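Local coordinates for protein 3-isopropylmalate dehydratase small subunit (Campylobacter jejuni, PDB 3Q3W) that catalyses, as the small subunit of isopropylmalate isomerase, the interconversion of 2-isopropylmalate and 3-isopropylmalate through 2-isopropylmaleate, at residues 11-16 with 143-148; 26-31 with 86-91; 73-78 with 100-105; 91-96 with 117-122. One frame throughout, in Å; residues are numbered along the deposited sequence.

Interactions 1 and 3 share one mixed sheet, their centres about 8 Å apart, where strands 9-17 and 73-78 are neighbours; Cys15 N lies 2.8 Å from Ile75 O, a probable hydrogen bond. Interactions 2 and 4, centres about 12 Å apart, share Ala91 and helix 90-98, the crossover between strands 73-78 and 102-105. Of the four, interaction 1 joins the segments farthest apart in sequence and encloses the others; its centre is about 25 Å from that of interaction 2, and that of interaction 3 lies between. In this aconitase C-terminal domain-like fold, 1 and 3 build the sheet, while 2 and 4 pack around its crossover helix, 4 joining the sheet through Leu122 O and Ile103 N.

Interaction 1: residues 11-16 with 143-148; sequences KGIACP and DKNIEI
With CG anti to the backbone N in both residues (chi1 169° in Lys11, -166° in Glu147), the extended side chains of Lys11 and Glu147 leave the same face of the sheet and pass at a slant. Lys11 CB meets Glu147 CG at 3.9 Å, while the ammonium stays 5.0 Å from Glu147 OE1, measured from Lys11 NZ; long flexible chains suit this outer face, where the methylenes pack and the charged ends reach outward. On the same face, chi1 of -76° swings the amide of Asn145 beside its own backbone N, and its OD1 comes 3.7 Å from Ile13 CD1.

Between these pairs Gly12 and Ile146 form an antiparallel hydrogen-bonded pair. Gly12 N gives to Ile146 O, and Ile146 N returns a bond of 2.9 Å to Gly12 O. A third bond runs from Ala14 N to Lys144 O. On the buried side Ala14 CB presses tightly against Ile146 CD1, 3.5 Å away, and its single methyl suits so close an approach; Leu138 of helix 128-140 also touches Ala14.

Strand 145-149 enters through an Asx turn: Asp143 OD1 accepts from Asn145 N at 2.8 Å and also from Asn145 ND2. The bent chain of Lys144 carries NZ away to the carbonyls of Ser141 and Leu138. One carboxylate oxygen thus holds both the backbone and the amide of Asn145, which probably helps set the start of the strand, while the opposite charges of Lys11 and Glu147 probably attract at a distance without forming a salt bridge.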
loop_
_atom_site.group_PDB
_atom_site.type_symbol
_atom_site.label_atom_id
_atom_site.label_comp_id
_atom_site.label_asym_id
_atom_site.label_seq_id
_atom_site.Cartn_x
_atom_site.Cartn_y
_atom_site.Cartn_z
ATOM N N LYS A 11 6.047 6.775 -9.880
ATOM C CA LYS A 11 6.271 5.587 -10.692
ATOM C C LYS A 11 7.180 4.695 -9.865
ATOM O O LYS A 11 8.193 5.171 -9.340
ATOM C CB LYS A 11 6.943 5.968 -12.002
ATOM C CG LYS A 11 7.455 4.774 -12.822
ATOM C CD LYS A 11 7.888 5.174 -14.240
ATOM C CE LYS A 11 8.880 4.172 -14.799
ATOM N NZ LYS A 11 9.190 4.456 -16.232
ATOM N N GLY A 12 6.789 3.438 -9.683
ATOM C CA GLY A 12 7.635 2.475 -8.971
ATOM C C GLY A 12 7.167 1.037 -9.106
ATOM O O GLY A 12 6.150 0.740 -9.742
ATOM N N ILE A 13 7.924 0.162 -8.478
ATOM C CA ILE A 13 7.689 -1.249 -8.499
ATOM C C ILE A 13 6.410 -1.567 -7.734
ATOM O O ILE A 13 6.246 -1.163 -6.567
ATOM C CB ILE A 13 8.907 -1.980 -7.865
ATOM C CG1 ILE A 13 10.206 -1.611 -8.589
ATOM C CG2 ILE A 13 8.664 -3.501 -7.768
ATOM C CD1 ILE A 13 10.363 -2.128 -9.958
ATOM N N ALA A 14 5.479 -2.246 -8.398
ATOM C CA ALA A 14 4.245 -2.688 -7.764
ATOM C C ALA A 14 4.288 -4.189 -7.477
ATOM O O ALA A 14 4.889 -4.952 -8.257
ATOM C CB ALA A 14 3.089 -2.353 -8.604
ATOM N N CYS A 15 3.648 -4.585 -6.370
ATOM C CA CYS A 15 3.686 -5.948 -5.852
ATOM C C CYS A 15 2.271 -6.405 -5.571
ATOM O O CYS A 15 1.567 -5.771 -4.781
ATOM C CB CYS A 15 4.486 -6.051 -4.548
ATOM S SG CYS A 15 4.588 -7.753 -3.970
ATOM N N PRO A 16 1.857 -7.514 -6.191
ATOM C CA PRO A 16 0.510 -7.978 -5.957
ATOM C C PRO A 16 0.421 -8.860 -4.729
ATOM O O PRO A 16 1.270 -9.739 -4.542
ATOM C CB PRO A 16 0.202 -8.775 -7.224
ATOM C CG PRO A 16 1.514 -9.309 -7.649
ATOM C CD PRO A 16 2.570 -8.361 -7.166
ATOM N N ASP A 143 8.670 -6.311 -16.135
ATOM C CA ASP A 143 8.715 -4.945 -15.654
ATOM C C ASP A 143 7.534 -4.704 -14.725
ATOM O O ASP A 143 6.363 -4.776 -15.115
ATOM C CB ASP A 143 8.749 -3.974 -16.807
ATOM C CG ASP A 143 8.726 -2.545 -16.361
ATOM O OD1 ASP A 143 8.358 -2.222 -15.215
ATOM O OD2 ASP A 143 9.050 -1.715 -17.204
ATOM N N LYS A 144 7.852 -4.375 -13.478
ATOM C CA LYS A 144 6.850 -4.332 -12.450
ATOM C C LYS A 144 6.321 -2.921 -12.182
ATOM O O LYS A 144 5.456 -2.723 -11.289
ATOM C CB LYS A 144 7.443 -4.909 -11.148
ATOM C CG LYS A 144 7.969 -6.339 -11.248
ATOM C CD LYS A 144 6.909 -7.292 -11.778
ATOM C CE LYS A 144 7.259 -8.740 -11.455
ATOM N NZ LYS A 144 6.439 -9.723 -12.213
ATOM N N ASN A 145 6.860 -1.940 -12.908
ATOM C CA ASN A 145 6.558 -0.542 -12.640
ATOM C C ASN A 145 5.150 -0.202 -13.043
ATOM O O ASN A 145 4.691 -0.617 -14.116
ATOM C CB ASN A 145 7.535 0.346 -13.372
ATOM C CG ASN A 145 8.864 0.371 -12.717
ATOM O OD1 ASN A 145 8.984 0.900 -11.621
ATOM N ND2 ASN A 145 9.877 -0.247 -13.346
ATOM N N ILE A 146 4.455 0.506 -12.140
ATOM C CA ILE A 146 3.195 1.143 -12.411
ATOM C C ILE A 146 3.399 2.644 -12.216
ATOM O O ILE A 146 4.202 3.069 -11.389
ATOM C CB ILE A 146 2.069 0.605 -11.518
ATOM C CG1 ILE A 146 1.759 -0.856 -11.906
ATOM C CG2 ILE A 146 0.827 1.521 -11.634
ATOM C CD1 ILE A 146 0.753 -1.587 -11.028
ATOM N N GLU A 147 2.732 3.463 -13.022
ATOM C CA GLU A 147 2.774 4.918 -12.795
ATOM C C GLU A 147 1.415 5.454 -12.370
ATOM O O GLU A 147 0.393 5.023 -12.856
ATOM C CB GLU A 147 3.293 5.675 -14.022
ATOM C CG GLU A 147 3.665 7.127 -13.690
ATOM C CD GLU A 147 4.487 7.832 -14.760
ATOM O OE1 GLU A 147 5.070 7.168 -15.634
ATOM O OE2 GLU A 147 4.559 9.076 -14.714
ATOM N N ILE A 148 1.424 6.406 -11.427
ATOM C CA ILE A 148 0.186 6.974 -10.884
ATOM C C ILE A 148 0.301 8.476 -10.888
ATOM O O ILE A 148 1.282 8.999 -10.386
ATOM C CB ILE A 148 -0.074 6.544 -9.455
ATOM C CG1 ILE A 148 -0.175 5.025 -9.349
ATOM C CG2 ILE A 148 -1.358 7.248 -8.928
ATOM C CD1 ILE A 148 0.116 4.438 -7.940
#

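Interaction 2: residues 26-31 with 86-91; sequences QIIPKQ and SSREHA
Ile27 and Ile28 close over Ala91 in helix 90-98. Ile27 CG2 lies 3.7 Å from Ala91 CB, and Ile27 CD1 rests on the same methyl. Ile28 sends its CG1 branch away from its backbone N (chi1 179°), which leaves CG2 between N and the carbonyl carbon; from there CG2 meets Ala91 CA at 3.7 Å and His90 CB at 4.0 Å. The branched isoleucines offer several methyls to the helix surface, and the small Ala91 allows the close approach.

The meeting places a short helix, 24-27, and the turn after it against the N-terminal part of the crossover helix that follows strand 73-78 in a beta-alpha-beta unit. Phe112 of helix 110-118 touches both Ile27 and Ala91, so the apolar patch continues into that helix.

Polar contacts centre on Arg88, whose chain runs out and bends at chi3 (-70°). Its NH1 gives a weak hydrogen bond of 2.8 Å to Ile28 O, which lies near the guanidinium plane at its edge, and the same NH1 forms a salt bridge with Asp25. The ring of His90 turns to other partners, with NE2 bonded to Leu34 O.

Like charges also meet: Lys30 NZ lies 3.3 Å from Arg88 NH2, the two chains crossing at about a right angle. These cationic chains come together beside Asp25, which touches Lys30 as well and whose carboxylate probably balances their charge.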
loop_
_atom_site.group_PDB
_atom_site.type_symbol
_atom_site.label_atom_id
_atom_site.label_comp_id
_atom_site.label_asym_id
_atom_site.label_seq_id
_atom_site.Cartn_x
_atom_site.Cartn_y
_atom_site.Cartn_z
ATOM N N GLN A 26 -2.350 -8.283 10.242
ATOM C CA GLN A 26 -1.471 -8.746 9.189
ATOM C C GLN A 26 -0.532 -7.637 8.792
ATOM O O GLN A 26 0.621 -7.892 8.526
ATOM C CB GLN A 26 -2.269 -9.244 7.997
ATOM C CG GLN A 26 -3.168 -10.413 8.343
ATOM C CD GLN A 26 -3.835 -10.960 7.109
ATOM O OE1 GLN A 26 -4.975 -10.662 6.807
ATOM N NE2 GLN A 26 -3.106 -11.721 6.375
ATOM N N ILE A 27 -1.033 -6.419 8.714
ATOM C CA ILE A 27 -0.189 -5.268 8.361
ATOM C C ILE A 27 0.917 -5.064 9.422
ATOM O O ILE A 27 2.075 -4.932 9.092
ATOM C CB ILE A 27 -1.015 -3.966 8.135
ATOM C CG1 ILE A 27 -1.965 -4.139 6.939
ATOM C CG2 ILE A 27 -0.083 -2.763 7.791
ATOM C CD1 ILE A 27 -3.080 -3.090 6.840
ATOM N N ILE A 28 0.541 -5.076 10.702
ATOM C CA ILE A 28 1.517 -4.909 11.767
ATOM C C ILE A 28 0.920 -5.426 13.054
ATOM O O ILE A 28 -0.094 -4.893 13.533
ATOM C CB ILE A 28 2.001 -3.403 11.936
ATOM C CG1 ILE A 28 3.014 -3.287 13.086
ATOM C CG2 ILE A 28 0.811 -2.420 12.018
ATOM C CD1 ILE A 28 3.934 -2.042 13.029
ATOM N N PRO A 29 1.546 -6.460 13.601
ATOM C CA PRO A 29 1.031 -7.120 14.766
ATOM C C PRO A 29 1.149 -6.252 16.041
ATOM O O PRO A 29 1.915 -5.284 16.077
ATOM C CB PRO A 29 1.914 -8.364 14.865
ATOM C CG PRO A 29 2.457 -8.559 13.557
ATOM C CD PRO A 29 2.625 -7.241 12.970
ATOM N N LYS A 30 0.394 -6.642 17.052
ATOM C CA LYS A 30 0.182 -5.854 18.261
ATOM C C LYS A 30 1.438 -5.674 19.104
ATOM O O LYS A 30 1.545 -4.684 19.799
ATOM C CB LYS A 30 -0.893 -6.478 19.148
ATOM C CG LYS A 30 -2.296 -6.516 18.558
ATOM C CD LYS A 30 -3.177 -7.381 19.478
ATOM C CE LYS A 30 -4.688 -7.266 19.197
ATOM N NZ LYS A 30 -5.164 -5.862 19.163
ATOM N N GLN A 31 2.358 -6.632 19.071
ATOM C CA GLN A 31 3.633 -6.520 19.801
ATOM C C GLN A 31 4.587 -5.353 19.378
ATOM O O GLN A 31 5.491 -4.983 20.123
ATOM C CB GLN A 31 4.410 -7.860 19.786
ATOM C CG GLN A 31 4.909 -8.362 18.457
ATOM C CD GLN A 31 3.953 -9.323 17.760
ATOM O OE1 GLN A 31 2.753 -9.180 17.885
ATOM N NE2 GLN A 31 4.485 -10.281 16.996
ATOM N N SER A 86 -10.233 -2.180 13.460
ATOM C CA SER A 86 -10.364 -0.915 14.157
ATOM C C SER A 86 -9.140 -0.019 13.942
ATOM O O SER A 86 -8.105 -0.474 13.443
ATOM C CB SER A 86 -10.628 -1.142 15.653
ATOM O OG SER A 86 -9.734 -2.084 16.164
ATOM N N SER A 87 -9.287 1.262 14.303
ATOM C CA SER A 87 -8.210 2.234 14.137
ATOM C C SER A 87 -6.889 1.604 14.574
ATOM O O SER A 87 -6.815 0.994 15.632
ATOM C CB SER A 87 -8.491 3.502 14.934
ATOM O OG SER A 87 -7.644 4.560 14.485
ATOM N N ARG A 88 -5.886 1.691 13.708
ATOM C CA ARG A 88 -4.516 1.324 14.033
ATOM C C ARG A 88 -3.662 2.256 13.211
ATOM O O ARG A 88 -3.370 1.996 12.033
ATOM C CB ARG A 88 -4.219 -0.140 13.679
ATOM C CG ARG A 88 -2.917 -0.600 14.268
ATOM C CD ARG A 88 -2.729 -2.054 14.243
ATOM N NE ARG A 88 -3.605 -2.775 15.173
ATOM C CZ ARG A 88 -3.557 -4.088 15.340
ATOM N NH1 ARG A 88 -2.656 -4.837 14.645
ATOM N NH2 ARG A 88 -4.404 -4.667 16.189
ATOM N N GLU A 89 -3.269 3.363 13.811
ATOM C CA GLU A 89 -2.437 4.343 13.116
ATOM C C GLU A 89 -1.128 3.736 12.616
ATOM O O GLU A 89 -0.644 4.100 11.562
ATOM C CB GLU A 89 -2.157 5.560 13.995
ATOM C CG GLU A 89 -1.274 5.273 15.219
ATOM C CD GLU A 89 -1.626 6.152 16.435
ATOM O OE1 GLU A 89 -1.545 5.643 17.562
ATOM O OE2 GLU A 89 -1.999 7.333 16.246
ATOM N N HIS A 90 -0.587 2.778 13.362
ATOM C CA HIS A 90 0.632 2.076 12.968
ATOM C C HIS A 90 0.553 1.317 11.617
ATOM O O HIS A 90 1.602 1.079 11.010
ATOM C CB HIS A 90 1.042 1.070 14.036
ATOM C CG HIS A 90 1.518 1.696 15.308
ATOM N ND1 HIS A 90 0.651 2.198 16.247
ATOM C CD2 HIS A 90 2.759 1.851 15.823
ATOM C CE1 HIS A 90 1.337 2.666 17.270
ATOM N NE2 HIS A 90 2.614 2.440 17.052
ATOM N N ALA A 91 -0.643 0.919 11.178
ATOM C CA ALA A 91 -0.761 0.176 9.937
ATOM C C ALA A 91 -0.332 1.059 8.777
ATOM O O ALA A 91 0.616 0.731 8.081
ATOM C CB ALA A 91 -2.207 -0.417 9.750
#

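Interaction 3: residues 73-78 with 100-105; sequences SSILVS and IRAIIA
Leu76 reaches across to strand 102-105 from its first side-chain carbon: CB lies 4.2 Å from Ile103 CG1, on the face of the sheet that these two residues share. Its chi1 of -62° sets CG beside the backbone N and directs it toward Ile100, where CG comes 3.9 Å from Ile100 CD1. At the tip the two methyls divide the neighbour between them, CD1 lying by Ile100 CG1 and CD2 by Ile100 CD1. The two side chains cross at about a right angle, and the forked end of leucine suits this grip on a branched isoleucine. Ile100 CD1 also reaches back to Ser73 O.

On the other face Ile75 CG2 touches Ile104 CD1 at 4.1 Å, and Val77 lies beside Ile104 and against helix 128-140. Beta-branched residues suit extended strands, and the small Ala102 sits next to Ile75 on this face.

The strands run parallel, their axes differing by 17°, as expected for a beta-alpha-beta unit joined by helix 90-98. Leu76 N gives to Ala102 O, Ile104 N gives a bond of 2.8 Å to Leu76 O, and Ser78 N gives to Ile104 O. At the N-terminal side Ser74 O accepts from Arg101 N at 2.7 Å and, weakly, from Ala102 N. The serine hydroxyls look to other partners, Ser74 OG to His10 and Ser78 OG to Leu17 O. Most facing amides and carbonyls between these two mainly apolar strands are thus paired, but the buried Ser78 O has no hydrogen-bond partner in the model and meets a CA-H of Ala105 instead.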
loop_
_atom_site.group_PDB
_atom_site.type_symbol
_atom_site.label_atom_id
_atom_site.label_comp_id
_atom_site.label_asym_id
_atom_site.label_seq_id
_atom_site.Cartn_x
_atom_site.Cartn_y
_atom_site.Cartn_z
ATOM N N SER A 73 9.628 -2.380 -3.675
ATOM C CA SER A 73 8.202 -2.131 -3.987
ATOM C C SER A 73 7.760 -0.834 -3.339
ATOM O O SER A 73 8.098 -0.587 -2.164
ATOM C CB SER A 73 7.328 -3.305 -3.507
ATOM O OG SER A 73 7.436 -4.416 -4.379
ATOM N N SER A 74 7.032 0.009 -4.077
ATOM C CA SER A 74 6.430 1.216 -3.516
ATOM C C SER A 74 4.939 1.341 -3.807
ATOM O O SER A 74 4.264 2.311 -3.359
ATOM C CB SER A 74 7.193 2.483 -3.970
ATOM O OG SER A 74 7.139 2.663 -5.379
ATOM N N ILE A 75 4.412 0.356 -4.529
ATOM C CA ILE A 75 2.973 0.190 -4.779
ATOM C C ILE A 75 2.511 -1.236 -4.509
ATOM O O ILE A 75 3.206 -2.205 -4.890
ATOM C CB ILE A 75 2.655 0.501 -6.272
ATOM C CG1 ILE A 75 2.980 1.946 -6.569
ATOM C CG2 ILE A 75 1.201 0.241 -6.588
ATOM C CD1 ILE A 75 3.109 2.293 -8.082
ATOM N N LEU A 76 1.343 -1.376 -3.884
ATOM C CA LEU A 76 0.746 -2.683 -3.608
ATOM C C LEU A 76 -0.542 -2.809 -4.374
ATOM O O LEU A 76 -1.252 -1.819 -4.556
ATOM C CB LEU A 76 0.485 -2.891 -2.119
ATOM C CG LEU A 76 1.688 -2.884 -1.151
ATOM C CD1 LEU A 76 1.212 -3.132 0.303
ATOM C CD2 LEU A 76 2.774 -3.871 -1.540
ATOM N N VAL A 77 -0.832 -4.015 -4.856
ATOM C CA VAL A 77 -2.102 -4.304 -5.467
ATOM C C VAL A 77 -2.705 -5.470 -4.702
ATOM O O VAL A 77 -2.141 -6.576 -4.681
ATOM C CB VAL A 77 -1.916 -4.658 -6.932
ATOM C CG1 VAL A 77 -3.301 -4.782 -7.623
ATOM C CG2 VAL A 77 -1.095 -3.611 -7.586
ATOM N N SER A 78 -3.832 -5.226 -4.051
ATOM C CA SER A 78 -4.502 -6.234 -3.233
ATOM C C SER A 78 -5.984 -6.372 -3.550
ATOM O O SER A 78 -6.503 -5.751 -4.459
ATOM C CB SER A 78 -4.337 -5.894 -1.769
ATOM O OG SER A 78 -4.416 -7.061 -0.967
ATOM N N ILE A 100 5.956 2.067 0.955
ATOM C CA ILE A 100 4.753 2.026 0.131
ATOM C C ILE A 100 4.101 3.401 0.021
ATOM O O ILE A 100 3.773 4.045 1.024
ATOM C CB ILE A 100 3.710 1.028 0.674
ATOM C CG1 ILE A 100 4.313 -0.359 0.799
ATOM C CG2 ILE A 100 2.413 1.037 -0.212
ATOM C CD1 ILE A 100 4.975 -0.877 -0.470
ATOM N N ARG A 101 3.923 3.871 -1.212
ATOM C CA ARG A 101 3.359 5.192 -1.465
ATOM C C ARG A 101 1.868 5.129 -1.875
ATOM O O ARG A 101 1.113 6.103 -1.710
ATOM C CB ARG A 101 4.188 5.851 -2.550
ATOM C CG ARG A 101 5.609 6.158 -2.129
ATOM C CD ARG A 101 5.681 7.376 -1.230
ATOM N NE ARG A 101 5.764 8.623 -1.998
ATOM C CZ ARG A 101 4.972 9.688 -1.878
ATOM N NH1 ARG A 101 5.196 10.722 -2.663
ATOM N NH2 ARG A 101 3.969 9.750 -1.004
ATOM N N ALA A 102 1.438 3.990 -2.430
ATOM C CA ALA A 102 0.055 3.816 -2.915
ATOM C C ALA A 102 -0.367 2.360 -2.842
ATOM O O ALA A 102 0.469 1.448 -3.004
ATOM C CB ALA A 102 -0.091 4.332 -4.333
ATOM N N ILE A 103 -1.652 2.137 -2.591
ATOM C CA ILE A 103 -2.247 0.817 -2.664
ATOM C C ILE A 103 -3.431 0.855 -3.634
ATOM O O ILE A 103 -4.255 1.753 -3.555
ATOM C CB ILE A 103 -2.726 0.352 -1.306
ATOM C CG1 ILE A 103 -1.553 0.346 -0.303
ATOM C CG2 ILE A 103 -3.383 -1.011 -1.419
ATOM C CD1 ILE A 103 -2.033 0.398 1.118
ATOM N N ILE A 104 -3.488 -0.107 -4.550
ATOM C CA ILE A 104 -4.582 -0.282 -5.473
ATOM C C ILE A 104 -5.372 -1.488 -4.981
ATOM O O ILE A 104 -4.799 -2.569 -4.768
ATOM C CB ILE A 104 -4.025 -0.511 -6.904
ATOM C CG1 ILE A 104 -3.256 0.732 -7.357
ATOM C CG2 ILE A 104 -5.150 -0.838 -7.910
ATOM C CD1 ILE A 104 -2.438 0.546 -8.559
ATOM N N ALA A 105 -6.667 -1.326 -4.747
ATOM C CA ALA A 105 -7.529 -2.433 -4.331
ATOM C C ALA A 105 -8.941 -2.098 -4.787
ATOM O O ALA A 105 -9.182 -0.968 -5.171
ATOM C CB ALA A 105 -7.510 -2.608 -2.815
#

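Interaction 4: residues 91-96 with 117-122; sequences APWALV and LGNGLL
Trp93 and Asn119 meet through the edge of the indole. In the tryptophan, chi2 near zero (-5°) turns the five-membered ring so that NE1 comes 3.0 Å from Asn119 OD1. The amide of Asn119 is turned 62° from the ring plane. A water lying in the plane of the indole accepts from Trp93 NE1 and from Asn119 ND2, bridging the two; Asn115 O also takes a bond from ND2. An amide suits this spot because its ND2 can give both to the water and to Asn115 O.

Deeper in, Leu121 has CG anti to its backbone N (chi1 178°), which extends it to the helix: CD2 packs 3.8 Å from Leu95 CB, while CB meets Val96 CG2 at 3.9 Å in the conformer of Val96 given, one of two. In that conformer the Val96 and Leu121 side chains lie alongside and point opposite ways. Gly120, at positive phi, closes helix 110-118 in a Schellman motif, a backbone shape that glycine adopts easily.

Helix 90-98 lies against the end of helix 110-118 and the turn into strand 122-125, with Phe112 touching Pro92 and Leu95, and Ile27 of helix 24-27 touching Leu95.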
loop_
_atom_site.group_PDB
_atom_site.type_symbol
_atom_site.label_atom_id
_atom_site.label_comp_id
_atom_site.label_asym_id
_atom_site.label_seq_id
_atom_site.Cartn_x
_atom_site.Cartn_y
_atom_site.Cartn_z
ATOM N N ALA A 91 -0.643 0.919 11.178
ATOM C CA ALA A 91 -0.761 0.176 9.937
ATOM C C ALA A 91 -0.332 1.059 8.777
ATOM O O ALA A 91 0.616 0.731 8.081
ATOM C CB ALA A 91 -2.207 -0.417 9.750
ATOM N N PRO A 92 -0.959 2.240 8.596
ATOM C CA PRO A 92 -0.346 3.167 7.597
ATOM C C PRO A 92 1.131 3.514 7.836
ATOM O O PRO A 92 1.918 3.553 6.900
ATOM C CB PRO A 92 -1.207 4.435 7.691
ATOM C CG PRO A 92 -2.472 3.973 8.235
ATOM C CD PRO A 92 -2.176 2.808 9.164
ATOM N N TRP A 93 1.528 3.737 9.064
ATOM C CA TRP A 93 2.940 3.986 9.348
ATOM C C TRP A 93 3.902 2.871 8.866
ATOM O O TRP A 93 4.951 3.160 8.304
ATOM C CB TRP A 93 3.137 4.159 10.820
ATOM C CG TRP A 93 2.395 5.314 11.436
ATOM C CD1 TRP A 93 1.645 6.272 10.799
ATOM C CD2 TRP A 93 2.372 5.645 12.822
ATOM N NE1 TRP A 93 1.160 7.187 11.731
ATOM C CE2 TRP A 93 1.602 6.821 12.968
ATOM C CE3 TRP A 93 2.950 5.062 13.973
ATOM C CZ2 TRP A 93 1.348 7.402 14.222
ATOM C CZ3 TRP A 93 2.702 5.658 15.222
ATOM C CH2 TRP A 93 1.926 6.819 15.319
ATOM N N ALA A 94 3.565 1.619 9.147
ATOM C CA ALA A 94 4.430 0.524 8.725
ATOM C C ALA A 94 4.529 0.475 7.203
ATOM O O ALA A 94 5.591 0.276 6.625
ATOM C CB ALA A 94 3.903 -0.786 9.292
ATOM N N LEU A 95 3.405 0.677 6.540
ATOM C CA LEU A 95 3.388 0.696 5.077
ATOM C C LEU A 95 4.252 1.824 4.525
ATOM O O LEU A 95 5.095 1.579 3.640
ATOM C CB LEU A 95 1.921 0.807 4.564
ATOM C CG LEU A 95 1.099 -0.464 4.728
ATOM C CD1 LEU A 95 -0.413 -0.229 4.909
ATOM C CD2 LEU A 95 1.386 -1.430 3.553
ATOM N N VAL A 96 4.060 3.067 5.011
ATOM C CA VAL A 96 4.859 4.207 4.530
ATOM C C VAL A 96 6.349 4.072 4.869
ATOM O O VAL A 96 7.196 4.321 4.042
ATOM C CB VAL A 96 4.303 5.559 5.044
ATOM C CG1 VAL A 96 5.265 6.710 4.764
ATOM C CG2 VAL A 96 2.880 5.838 4.402
ATOM N N LEU A 117 -4.717 8.060 4.130
ATOM C CA LEU A 117 -4.769 9.326 3.405
ATOM C C LEU A 117 -4.209 10.439 4.265
ATOM O O LEU A 117 -3.457 11.281 3.776
ATOM C CB LEU A 117 -6.207 9.663 2.983
ATOM C CG LEU A 117 -6.696 8.747 1.851
ATOM C CD1 LEU A 117 -8.223 8.968 1.627
ATOM C CD2 LEU A 117 -5.861 8.967 0.550
ATOM N N GLY A 118 -4.521 10.391 5.553
ATOM C CA GLY A 118 -3.890 11.289 6.527
ATOM C C GLY A 118 -2.366 11.202 6.602
ATOM O O GLY A 118 -1.700 12.164 6.985
ATOM N N ASN A 119 -1.799 10.072 6.204
ATOM C CA ASN A 119 -0.377 9.859 6.331
ATOM C C ASN A 119 0.292 9.860 4.997
ATOM O O ASN A 119 1.452 9.463 4.880
ATOM C CB ASN A 119 -0.087 8.573 7.106
ATOM C CG ASN A 119 -0.235 8.752 8.607
ATOM O OD1 ASN A 119 0.757 8.985 9.313
ATOM N ND2 ASN A 119 -1.472 8.695 9.110
ATOM N N GLY A 120 -0.430 10.318 3.982
ATOM C CA GLY A 120 0.167 10.522 2.644
ATOM C C GLY A 120 0.279 9.247 1.854
ATOM O O GLY A 120 0.971 9.213 0.853
ATOM N N LEU A 121 -0.424 8.213 2.301
ATOM C CA LEU A 121 -0.494 6.917 1.641
ATOM C C LEU A 121 -1.728 6.914 0.702
ATOM O O LEU A 121 -2.848 6.834 1.176
ATOM C CB LEU A 121 -0.616 5.809 2.698
ATOM C CG LEU A 121 -0.746 4.336 2.272
ATOM C CD1 LEU A 121 0.332 3.960 1.244
ATOM C CD2 LEU A 121 -0.720 3.359 3.456
ATOM N N LEU A 122 -1.519 7.022 -0.609
ATOM C CA LEU A 122 -2.631 7.112 -1.545
ATOM C C LEU A 122 -3.380 5.811 -1.782
ATOM O O LEU A 122 -2.826 4.803 -2.269
ATOM C CB LEU A 122 -2.174 7.657 -2.878
ATOM C CG LEU A 122 -3.230 7.860 -3.961
ATOM C CD1 LEU A 122 -4.448 8.699 -3.473
ATOM C CD2 LEU A 122 -2.573 8.554 -5.170
HETATM O O HOH W 1 -0.793 9.464 11.782
#